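CBS domain-containing protein CBSX2 (Arabidopsis thaliana, PDB 3SL7) probably regulates the chloroplast thioredoxin system as a redox modulator, acting through a single pair of CBS domains. Local coordinates at residues V25-L29 against D57-L61; V37-P41 against V52-Y56; P108-D113 against L132-A137; A120-L125 against L145-V150. All coordinates share one frame; numbering follows the deposited sequence.

From the N terminus, helix 25-35 supplies the first side of contact 1, and the chain then enters the hairpin of strands 39-43 and 49-54. Contact 2 closes that hairpin first; helix 55-58 then returns to helix 25-35 and closes contact 1 around it, within the first CBS repeat. After residues 62-80, which are not modelled, and helices 85-93 and 100-103, the chain enters the part holding contacts 3 and 4. These cross, since their segments alternate: 108-113 pairs with 132-137, and 120-125 with 145-150. Strands 131-135 and 141-146, neighbours in one sheet, link these two contacts. Contact 2 touches contact 3 where Val-52 packs on Pro-108 and Pro-133, joining the two domains.

Contact 1: V25-L29 against D57-L61; sequences VDDAL and DLLAL
With CG anti to the carbonyl carbon and beside the backbone N, both Leu-58 (chi1 -60°) and Leu-29 (chi1 -77°) send their branched ends between helix 25-35 and helix 55-58, where the two side chains run antiparallel alongside one another. Leu-58 is the centre of the contact, touching three residues of helix 25-35. Its CB meets CD2 of Leu-29 at 3.8 Å, its CD1 rests on CB of Ala-28 at 3.8 Å, and its CD2 comes to 4.1 Å from CG2 of Val-25. A single methyl at Ala-28 suits this place, because it lets the longer Leu-58 come close to the helix. The other branch of Val-25, CG1, lies 3.9 Å from the carbonyl O of Leu-58.

Leu-29 serves a second partner with its two methyls. Its CD2 packs on CG of Leu-59 at 3.8 Å, while its CD1 reaches CD2 of Leu-59, also at 3.8 Å. Leu-59, the first residue past the helical geometry of helix 55-58, thus still packs on Leu-29. Around the pair, Leu-103 covers Val-25 and Leu-58, and Ile-92 covers Leu-29 and Leu-59. The second subunit adds its Leu-155 against Leu-29 and its Val-151 against Leu-59, and its Lys-158 forms a salt bridge with Asp-26.

No hydrogen bond passes between the two segments: aliphatic groups hold them by close fit and by exclusion of solvent, and the charged pairing lies beside this apolar centre.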
loop_
_atom_site.group_PDB
_atom_site.type_symbol
_atom_site.label_atom_id
_atom_site.label_comp_id
_atom_site.label_asym_id
_atom_site.label_seq_id
_atom_site.Cartn_x
_atom_site.Cartn_y
_atom_site.Cartn_z
ATOM N N VAL A 25 5.295 -1.045 -19.459
ATOM C CA VAL A 25 4.186 -1.096 -18.516
ATOM C C VAL A 25 4.260 -2.365 -17.684
ATOM O O VAL A 25 4.019 -2.340 -16.475
ATOM C CB VAL A 25 2.832 -0.975 -19.243
ATOM C CG1 VAL A 25 1.694 -1.489 -18.378
ATOM C CG2 VAL A 25 2.594 0.471 -19.628
ATOM N N ASP A 26 4.630 -3.461 -18.338
ATOM C CA ASP A 26 4.741 -4.768 -17.693
ATOM C C ASP A 26 5.764 -4.753 -16.573
ATOM O O ASP A 26 5.507 -5.256 -15.475
ATOM C CB ASP A 26 5.127 -5.853 -18.714
ATOM C CG ASP A 26 3.939 -6.372 -19.489
ATOM O OD1 ASP A 26 2.801 -6.131 -19.036
ATOM O OD2 ASP A 26 4.141 -7.026 -20.538
ATOM N N ASP A 27 6.938 -4.193 -16.851
ATOM C CA ASP A 27 7.971 -4.123 -15.828
ATOM C C ASP A 27 7.573 -3.217 -14.668
ATOM O O ASP A 27 7.889 -3.516 -13.519
ATOM C CB ASP A 27 9.307 -3.684 -16.415
ATOM C CG ASP A 27 9.924 -4.750 -17.294
ATOM O OD1 ASP A 27 9.504 -5.926 -17.211
ATOM O OD2 ASP A 27 10.839 -4.402 -18.062
ATOM N N ALA A 28 6.893 -2.112 -14.971
ATOM C CA ALA A 28 6.390 -1.223 -13.932
ATOM C C ALA A 28 5.364 -1.959 -13.065
ATOM O O ALA A 28 5.405 -1.879 -11.841
ATOM C CB ALA A 28 5.778 0.026 -14.547
ATOM N N LEU A 29 4.446 -2.679 -13.701
ATOM C CA LEU A 29 3.475 -3.483 -12.959
ATOM C C LEU A 29 4.178 -4.495 -12.060
ATOM O O LEU A 29 3.815 -4.652 -10.898
ATOM C CB LEU A 29 2.515 -4.202 -13.915
ATOM C CG LEU A 29 1.408 -3.341 -14.518
ATOM C CD1 LEU A 29 0.671 -4.094 -15.628
ATOM C CD2 LEU A 29 0.446 -2.867 -13.450
ATOM N N ASP A 57 -3.122 4.029 -13.497
ATOM C CA ASP A 57 -2.677 4.509 -14.802
ATOM C C ASP A 57 -2.276 3.339 -15.678
ATOM O O ASP A 57 -2.616 3.286 -16.857
ATOM C CB ASP A 57 -1.470 5.434 -14.655
ATOM C CG ASP A 57 -1.781 6.692 -13.874
ATOM O OD1 ASP A 57 -2.852 7.289 -14.113
ATOM O OD2 ASP A 57 -0.944 7.081 -13.026
ATOM N N LEU A 58 -1.534 2.406 -15.091
ATOM C CA LEU A 58 -0.992 1.273 -15.823
ATOM C C LEU A 58 -2.072 0.268 -16.230
ATOM O O LEU A 58 -1.919 -0.442 -17.221
ATOM C CB LEU A 58 0.090 0.586 -14.986
ATOM C CG LEU A 58 1.287 1.454 -14.595
ATOM C CD1 LEU A 58 2.162 0.733 -13.585
ATOM C CD2 LEU A 58 2.094 1.851 -15.835
ATOM N N LEU A 59 -3.172 0.215 -15.483
ATOM C CA LEU A 59 -4.223 -0.768 -15.760
ATOM C C LEU A 59 -5.548 -0.126 -16.157
ATOM O O LEU A 59 -6.610 -0.679 -15.907
ATOM C CB LEU A 59 -4.433 -1.682 -14.549
ATOM C CG LEU A 59 -3.258 -2.618 -14.266
ATOM C CD1 LEU A 59 -3.413 -3.273 -12.913
ATOM C CD2 LEU A 59 -3.118 -3.659 -15.370
ATOM N N ALA A 60 -5.476 1.056 -16.761
ATOM C CA ALA A 60 -6.675 1.763 -17.161
ATOM C C ALA A 60 -7.225 1.133 -18.429
ATOM O O ALA A 60 -8.291 0.515 -18.402
ATOM C CB ALA A 60 -6.383 3.231 -17.377
ATOM N N LEU A 61 -6.474 1.280 -19.521
ATOM C CA LEU A 61 -6.857 0.788 -20.849
ATOM C C LEU A 61 -8.259 0.176 -20.916
ATOM O O LEU A 61 -9.169 0.741 -21.526
ATOM C CB LEU A 61 -5.816 -0.197 -21.369
#

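Contact 2: V37-P41 against V52-Y56; sequences VTGLP and VVSDY
Strands 39-41 and 52-54 run antiparallel, their axes at 164° and 4.6 Å apart at closest approach, with Leu-40 opposite Val-53 as a hydrogen-bonded pair flanked by the non-hydrogen-bonded pairs Gly-39 with Ser-54 and Pro-41 with Val-52. Leu-40 N donates to Val-53 O at 2.7 Å, and Val-53 N returns a bond of 2.8 Å to Leu-40 O. Proline fits at position 41, since a non-hydrogen-bonded pair asks for no N-H toward this neighbour, and the bare CA of Gly-39 comes within 3.3 Å of Val-53 O as a CA-H...O contact. Leu-40 and Val-53 share one face, where CB of Leu-40 meets CG1 of Val-53 at 4.1 Å and Leu-31 and Leu-32 of helix 25-35 cover Leu-40.

Where the strand gives way to helix 55-58, Asp-55 N bonds to Thr-38 O at 2.8 Å. Its chi1 of 46° sets CG between the backbone N and the carbonyl carbon, which folds the carboxylate back alongside Thr-38: OD2 lies 3.2 Å from CB of Thr-38, and OD1 takes a weak bond from Tyr-56 N. Replacing Asp-55 by alanine is likely to leave Tyr-56 N without its weak acceptor and the flank of Thr-38 uncovered. The hydroxyl of Thr-38 is bonded to Arg-131.

In nucleotide-binding relatives an aspartate commonly meets the ribose; its probable counterpart is Asp-57, whose OD2 here accepts from Ser-54 N. An acetate, probably from the crystallisation liquor, lies about 6 Å from Gly-39 and may mark the cleft. Hairpin 39-43/49-54, between helices 25-35 and 55-58, is characteristic of the CBS fold.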
loop_
_atom_site.group_PDB
_atom_site.type_symbol
_atom_site.label_atom_id
_atom_site.label_comp_id
_atom_site.label_asym_id
_atom_site.label_seq_id
_atom_site.Cartn_x
_atom_site.Cartn_y
_atom_site.Cartn_z
ATOM N N VAL A 37 3.806 -1.639 -3.689
ATOM C CA VAL A 37 3.332 -0.264 -3.700
ATOM C C VAL A 37 2.312 -0.087 -4.816
ATOM O O VAL A 37 2.211 -0.928 -5.709
ATOM C CB VAL A 37 4.487 0.756 -3.846
ATOM C CG1 VAL A 37 5.421 0.663 -2.656
ATOM C CG2 VAL A 37 5.253 0.539 -5.134
ATOM N N THR A 38 1.555 1.005 -4.768
ATOM C CA THR A 38 0.537 1.235 -5.781
ATOM C C THR A 38 0.912 2.378 -6.713
ATOM O O THR A 38 0.203 2.653 -7.678
ATOM C CB THR A 38 -0.816 1.555 -5.150
ATOM O OG1 THR A 38 -0.715 2.793 -4.434
ATOM C CG2 THR A 38 -1.232 0.431 -4.205
ATOM N N GLY A 39 2.021 3.053 -6.415
ATOM C CA GLY A 39 2.468 4.137 -7.261
ATOM C C GLY A 39 3.973 4.230 -7.258
ATOM O O GLY A 39 4.632 3.752 -6.335
ATOM N N LEU A 40 4.514 4.843 -8.301
ATOM C CA LEU A 40 5.958 4.920 -8.487
ATOM C C LEU A 40 6.346 6.280 -9.012
ATOM O O LEU A 40 5.701 6.794 -9.932
ATOM C CB LEU A 40 6.396 3.896 -9.534
ATOM C CG LEU A 40 6.130 2.417 -9.274
ATOM C CD1 LEU A 40 6.124 1.665 -10.604
ATOM C CD2 LEU A 40 7.174 1.849 -8.329
ATOM N N PRO A 41 7.416 6.863 -8.451
ATOM C CA PRO A 41 7.968 8.063 -9.070
ATOM C C PRO A 41 8.663 7.668 -10.356
ATOM O O PRO A 41 9.241 6.582 -10.448
ATOM C CB PRO A 41 8.997 8.557 -8.034
ATOM C CG PRO A 41 9.326 7.373 -7.211
ATOM C CD PRO A 41 8.103 6.505 -7.196
ATOM N N VAL A 52 5.063 10.810 -12.080
ATOM C CA VAL A 52 4.630 9.761 -11.176
ATOM C C VAL A 52 3.643 8.903 -11.950
ATOM O O VAL A 52 2.994 9.378 -12.885
ATOM C CB VAL A 52 3.941 10.337 -9.913
ATOM C CG1 VAL A 52 4.933 11.212 -9.109
ATOM C CG2 VAL A 52 2.716 11.151 -10.300
ATOM N N VAL A 53 3.531 7.638 -11.567
ATOM C CA VAL A 53 2.610 6.729 -12.253
ATOM C C VAL A 53 2.045 5.754 -11.239
ATOM O O VAL A 53 2.752 5.324 -10.323
ATOM C CB VAL A 53 3.298 5.989 -13.432
ATOM C CG1 VAL A 53 4.354 5.019 -12.920
ATOM C CG2 VAL A 53 2.249 5.276 -14.279
ATOM N N SER A 54 0.758 5.451 -11.373
ATOM C CA SER A 54 0.074 4.588 -10.429
ATOM C C SER A 54 -0.479 3.347 -11.078
ATOM O O SER A 54 -0.559 3.272 -12.304
ATOM C CB SER A 54 -1.085 5.348 -9.799
ATOM O OG SER A 54 -0.600 6.467 -9.095
ATOM N N ASP A 55 -0.883 2.382 -10.251
ATOM C CA ASP A 55 -1.553 1.189 -10.766
ATOM C C ASP A 55 -2.776 1.568 -11.610
ATOM O O ASP A 55 -3.019 0.959 -12.640
ATOM C CB ASP A 55 -1.937 0.213 -9.641
ATOM C CG ASP A 55 -2.590 0.903 -8.447
ATOM O OD1 ASP A 55 -2.974 2.088 -8.548
ATOM O OD2 ASP A 55 -2.729 0.243 -7.398
ATOM N N TYR A 56 -3.520 2.587 -11.186
ATOM C CA TYR A 56 -4.704 3.036 -11.921
ATOM C C TYR A 56 -4.365 3.604 -13.306
ATOM O O TYR A 56 -5.217 3.643 -14.193
ATOM C CB TYR A 56 -5.554 4.029 -11.092
ATOM C CG TYR A 56 -4.821 5.227 -10.528
ATOM C CD1 TYR A 56 -4.595 5.352 -9.160
ATOM C CD2 TYR A 56 -4.362 6.246 -11.358
ATOM C CE1 TYR A 56 -3.926 6.457 -8.639
ATOM C CE2 TYR A 56 -3.689 7.349 -10.843
ATOM C CZ TYR A 56 -3.477 7.450 -9.487
ATOM O OH TYR A 56 -2.807 8.549 -8.980
#

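Contact 3: P108-D113 against L132-A137; sequences PLVVRD and LPVVDA
Val-111, Arg-112 and Val-135 carry this contact, which sets the short, weakly bonded strand 111-112 beside strand 131-135 in a parallel beta-alpha-beta unit whose helix is 117-124. Val-111, paired with Val-134, sits in the middle of the register. Its N-H donates to Pro-133 O at 3.1 Å and its carbonyl O accepts from Val-135 N at 3.0 Å, so one residue straddles Val-134, as is usual between parallel strands. The two methyls of Val-111 divide the work: CG1 crosses the end of Leu-132 at about a right angle, 3.8 Å from its CD1, and CG2 packs on CG2 of Val-134 at the same 3.8 Å. A beta-branched residue suits this place, for it fills both directions without a long side chain.

Val-135 uses its CG2 on the other face of the sheet, 3.7 Å from CG2 of Val-110, which stands almost perpendicular to it. Arg-112 passes over Val-135, its chain bending at chi2 (-71°) and chi3 (-69°) and thus curling back across the opposite strand rather than extending away. Its CD lies 3.4 Å from Val-135 O, and the carbonyl O of Asp-136 lies over one face of the guanidinium. The arginine forms neither a salt bridge nor a hydrogen bond with the other segment; the Asp-136 carboxylate accepts from Lys-140 N instead. Because Arg-112 also touches a crystal neighbour, its pose may owe something to the lattice.

Past the last direct bond, a water bridges the two backbones, accepting from Asp-113 N at 2.9 Å and donating to Val-135 O at 2.7 Å.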
loop_
_atom_site.group_PDB
_atom_site.type_symbol
_atom_site.label_atom_id
_atom_site.label_comp_id
_atom_site.label_asym_id
_atom_site.label_seq_id
_atom_site.Cartn_x
_atom_site.Cartn_y
_atom_site.Cartn_z
ATOM N N PRO A 108 4.763 16.382 -11.423
ATOM C CA PRO A 108 3.879 16.250 -10.259
ATOM C C PRO A 108 4.219 17.288 -9.195
ATOM O O PRO A 108 5.253 17.964 -9.301
ATOM C CB PRO A 108 4.185 14.832 -9.746
ATOM C CG PRO A 108 5.590 14.570 -10.186
ATOM C CD PRO A 108 5.724 15.266 -11.522
ATOM N N LEU A 109 3.338 17.414 -8.207
ATOM C CA LEU A 109 3.608 18.196 -7.017
ATOM C C LEU A 109 4.787 17.587 -6.310
ATOM O O LEU A 109 4.829 16.377 -6.093
ATOM C CB LEU A 109 2.407 18.159 -6.071
ATOM C CG LEU A 109 1.276 19.133 -6.380
ATOM C CD1 LEU A 109 0.206 19.060 -5.290
ATOM C CD2 LEU A 109 1.853 20.545 -6.513
ATOM N N VAL A 110 5.748 18.427 -5.935
ATOM C CA VAL A 110 6.859 17.962 -5.112
ATOM C C VAL A 110 7.142 18.892 -3.930
ATOM O O VAL A 110 6.689 20.042 -3.890
ATOM C CB VAL A 110 8.168 17.806 -5.915
ATOM C CG1 VAL A 110 7.956 16.938 -7.168
ATOM C CG2 VAL A 110 8.738 19.171 -6.280
ATOM N N VAL A 111 7.903 18.386 -2.966
ATOM C CA VAL A 111 8.339 19.207 -1.851
ATOM C C VAL A 111 9.849 19.105 -1.756
ATOM O O VAL A 111 10.473 18.351 -2.505
ATOM C CB VAL A 111 7.708 18.751 -0.527
ATOM C CG1 VAL A 111 6.205 18.983 -0.551
ATOM C CG2 VAL A 111 8.017 17.286 -0.275
ATOM N N ARG A 112 10.430 19.893 -0.857
ATOM C CA ARG A 112 11.857 19.842 -0.584
ATOM C C ARG A 112 12.036 19.222 0.805
ATOM O O ARG A 112 11.072 19.129 1.558
ATOM C CB ARG A 112 12.392 21.269 -0.617
ATOM C CG ARG A 112 11.981 21.969 -1.904
ATOM C CD ARG A 112 12.754 21.366 -3.040
ATOM N NE ARG A 112 14.127 21.764 -2.843
ATOM C CZ ARG A 112 14.677 22.790 -3.469
ATOM N NH1 ARG A 112 13.980 23.456 -4.388
ATOM N NH2 ARG A 112 15.924 23.110 -3.202
ATOM N N ASP A 113 13.247 18.803 1.173
ATOM C CA ASP A 113 13.407 18.263 2.522
ATOM C C ASP A 113 13.173 19.330 3.598
ATOM O O ASP A 113 12.845 19.011 4.742
ATOM C CB ASP A 113 14.764 17.566 2.720
ATOM C CG ASP A 113 15.948 18.461 2.433
ATOM O OD1 ASP A 113 15.822 19.711 2.459
ATOM O OD2 ASP A 113 17.027 17.891 2.187
ATOM N N LEU A 132 4.204 12.666 -2.045
ATOM C CA LEU A 132 4.912 13.816 -2.568
ATOM C C LEU A 132 6.355 13.427 -2.774
ATOM O O LEU A 132 7.056 13.145 -1.814
ATOM C CB LEU A 132 4.831 14.997 -1.603
ATOM C CG LEU A 132 3.420 15.521 -1.368
ATOM C CD1 LEU A 132 3.390 16.462 -0.160
ATOM C CD2 LEU A 132 2.917 16.227 -2.616
ATOM N N PRO A 133 6.789 13.369 -4.039
ATOM C CA PRO A 133 8.214 13.159 -4.273
ATOM C C PRO A 133 8.970 14.297 -3.586
ATOM O O PRO A 133 8.474 15.425 -3.542
ATOM C CB PRO A 133 8.343 13.277 -5.792
ATOM C CG PRO A 133 6.974 12.912 -6.324
ATOM C CD PRO A 133 6.021 13.474 -5.291
ATOM N N VAL A 134 10.137 14.005 -3.039
ATOM C CA VAL A 134 10.969 15.061 -2.452
ATOM C C VAL A 134 12.162 15.230 -3.368
ATOM O O VAL A 134 12.837 14.255 -3.710
ATOM C CB VAL A 134 11.434 14.699 -1.039
ATOM C CG1 VAL A 134 12.076 15.922 -0.346
ATOM C CG2 VAL A 134 10.265 14.183 -0.223
ATOM N N VAL A 135 12.405 16.465 -3.793
ATOM C CA VAL A 135 13.524 16.753 -4.664
ATOM C C VAL A 135 14.558 17.672 -4.012
ATOM O O VAL A 135 14.278 18.361 -3.023
ATOM C CB VAL A 135 13.047 17.371 -5.994
ATOM C CG1 VAL A 135 12.085 16.410 -6.712
ATOM C CG2 VAL A 135 12.370 18.705 -5.742
ATOM N N ASP A 136 15.761 17.668 -4.570
ATOM C CA ASP A 136 16.796 18.602 -4.167
ATOM C C ASP A 136 16.810 19.801 -5.095
ATOM O O ASP A 136 15.933 19.937 -5.927
ATOM C CB ASP A 136 18.165 17.928 -4.141
ATOM C CG ASP A 136 18.645 17.506 -5.517
ATOM O OD1 ASP A 136 18.073 17.927 -6.554
ATOM O OD2 ASP A 136 19.623 16.740 -5.551
ATOM N N ALA A 137 17.817 20.665 -4.953
ATOM C CA ALA A 137 17.815 21.950 -5.641
ATOM C C ALA A 137 17.984 21.753 -7.137
ATOM O O ALA A 137 17.685 22.644 -7.930
ATOM C CB ALA A 137 18.922 22.851 -5.092
HETATM O O HOH W 1 15.332 19.244 -0.720
#

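Contact 4: A120-L125 against L145-V150; sequences AARLLL and LTRGNV
Leu-124 drives its two methyls into the tight part of the contact, between the end of strand 141-146 and the first turn of helix 147-159. Its CD1 meets CG2 of Val-150 tip to tip at 3.4 Å, closer than carbon atoms usually pack, and its CD2 lies 3.3 Å from the carbonyl O of Leu-145. One turn earlier, Ala-120 takes the end of Leu-145, whose CG is anti to the backbone N (chi1 -173°), placing CD2 3.6 Å from CB of Ala-120. Alanine fits both here and at Ala-121, where CB touches CG1 of Val-150 at 4.0 Å, because small residues let the helix lie close. Phe-85 of the second subunit covers Ala-121 and Val-150. Trimming Leu-124 to alanine is likely to leave CG2 of Val-150 and the Leu-145 carbonyl without the methyls now packed against them.

The outer side is looser. CD1 of Leu-125 comes in the plane of the Arg-147 guanidinium, at its edge and 3.9 Å from NH1, as the two side chains cross near a right angle. From the second subunit, Trp-82 makes a cation-pi contact with the arginine and Lys-83 packs on Leu-125.

Thr-146 caps the new helix: its OG1 accepts from Asn-149 N at 2.9 Å. An acetate, probably from the crystallisation liquor, lies near Thr-146, where relatives often bind nucleotides. Strand 111-112, helix 117-124, strands 131-135 and 141-146 and helix 147-159 follow the beta-alpha-beta-beta-alpha course of the CBS fold.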
loop_
_atom_site.group_PDB
_atom_site.type_symbol
_atom_site.label_atom_id
_atom_site.label_comp_id
_atom_site.label_asym_id
_atom_site.label_seq_id
_atom_site.Cartn_x
_atom_site.Cartn_y
_atom_site.Cartn_z
ATOM N N ALA A 120 3.425 20.091 4.057
ATOM C CA ALA A 120 3.543 18.915 3.210
ATOM C C ALA A 120 2.394 17.946 3.463
ATOM O O ALA A 120 1.837 17.373 2.535
ATOM C CB ALA A 120 4.886 18.237 3.422
ATOM N N ALA A 121 2.018 17.783 4.724
ATOM C CA ALA A 121 0.941 16.870 5.068
ATOM C C ALA A 121 -0.358 17.261 4.358
ATOM O O ALA A 121 -1.070 16.415 3.821
ATOM C CB ALA A 121 0.749 16.834 6.578
ATOM N N ARG A 122 -0.652 18.556 4.363
ATOM C CA ARG A 122 -1.828 19.103 3.702
ATOM C C ARG A 122 -1.828 18.740 2.220
ATOM O O ARG A 122 -2.842 18.319 1.667
ATOM C CB ARG A 122 -1.814 20.625 3.870
ATOM C CG ARG A 122 -3.169 21.302 3.843
ATOM C CD ARG A 122 -3.077 22.678 4.507
ATOM N NE ARG A 122 -2.587 22.575 5.882
ATOM C CZ ARG A 122 -2.569 23.576 6.757
ATOM N NH1 ARG A 122 -3.016 24.775 6.406
ATOM N NH2 ARG A 122 -2.108 23.377 7.988
ATOM N N LEU A 123 -0.669 18.906 1.589
ATOM C CA LEU A 123 -0.511 18.670 0.161
ATOM C C LEU A 123 -0.732 17.223 -0.221
ATOM O O LEU A 123 -1.282 16.943 -1.280
ATOM C CB LEU A 123 0.896 19.055 -0.271
ATOM C CG LEU A 123 1.272 20.280 -1.110
ATOM C CD1 LEU A 123 0.241 20.755 -2.145
ATOM C CD2 LEU A 123 1.935 21.407 -0.310
ATOM N N LEU A 124 -0.263 16.302 0.617
ATOM C CA LEU A 124 -0.453 14.880 0.350
ATOM C C LEU A 124 -1.873 14.630 -0.101
ATOM O O LEU A 124 -2.123 13.842 -1.006
ATOM C CB LEU A 124 -0.206 14.050 1.602
ATOM C CG LEU A 124 1.216 13.613 1.889
ATOM C CD1 LEU A 124 1.251 12.803 3.183
ATOM C CD2 LEU A 124 1.724 12.797 0.734
ATOM N N LEU A 125 -2.807 15.303 0.554
ATOM C CA LEU A 125 -4.217 15.064 0.291
ATOM C C LEU A 125 -4.740 15.804 -0.937
ATOM O O LEU A 125 -5.879 15.597 -1.349
ATOM C CB LEU A 125 -5.045 15.431 1.522
ATOM C CG LEU A 125 -4.818 14.591 2.785
ATOM C CD1 LEU A 125 -3.387 14.670 3.253
ATOM C CD2 LEU A 125 -5.753 15.030 3.897
ATOM N N LEU A 145 7.497 11.537 0.385
ATOM C CA LEU A 145 6.671 11.621 1.586
ATOM C C LEU A 145 5.352 10.901 1.347
ATOM O O LEU A 145 4.595 11.247 0.436
ATOM C CB LEU A 145 6.394 13.076 1.970
ATOM C CG LEU A 145 5.686 13.237 3.322
ATOM C CD1 LEU A 145 6.638 12.868 4.475
ATOM C CD2 LEU A 145 5.158 14.661 3.496
ATOM N N THR A 146 5.075 9.913 2.185
ATOM C CA THR A 146 3.862 9.129 2.065
ATOM C C THR A 146 2.985 9.433 3.260
ATOM O O THR A 146 3.461 9.973 4.245
ATOM C CB THR A 146 4.179 7.629 2.095
ATOM O OG1 THR A 146 4.630 7.268 3.407
ATOM C CG2 THR A 146 5.278 7.286 1.078
ATOM N N ARG A 147 1.710 9.061 3.189
ATOM C CA ARG A 147 0.824 9.241 4.329
ATOM C C ARG A 147 1.367 8.471 5.525
ATOM O O ARG A 147 1.307 8.946 6.660
ATOM C CB ARG A 147 -0.596 8.797 3.991
ATOM C CG ARG A 147 -1.348 9.779 3.106
ATOM C CD ARG A 147 -2.715 9.234 2.711
ATOM N NE ARG A 147 -3.523 8.863 3.873
ATOM C CZ ARG A 147 -4.152 9.736 4.656
ATOM N NH1 ARG A 147 -4.056 11.040 4.414
ATOM N NH2 ARG A 147 -4.874 9.308 5.687
ATOM N N GLY A 148 1.910 7.287 5.260
ATOM C CA GLY A 148 2.540 6.486 6.293
ATOM C C GLY A 148 3.694 7.198 6.988
ATOM O O GLY A 148 3.863 7.076 8.196
ATOM N N ASN A 149 4.510 7.923 6.226
ATOM C CA ASN A 149 5.577 8.723 6.816
ATOM C C ASN A 149 5.003 9.763 7.762
ATOM O O ASN A 149 5.569 10.027 8.815
ATOM C CB ASN A 149 6.392 9.451 5.744
ATOM C CG ASN A 149 7.221 8.519 4.898
ATOM O OD1 ASN A 149 7.609 7.435 5.346
ATOM N ND2 ASN A 149 7.515 8.945 3.660
ATOM N N VAL A 150 3.891 10.377 7.366
ATOM C CA VAL A 150 3.304 11.451 8.160
ATOM C C VAL A 150 2.733 10.883 9.449
ATOM O O VAL A 150 2.883 11.466 10.514
ATOM C CB VAL A 150 2.220 12.220 7.375
ATOM C CG1 VAL A 150 1.540 13.250 8.272
ATOM C CG2 VAL A 150 2.830 12.893 6.143
#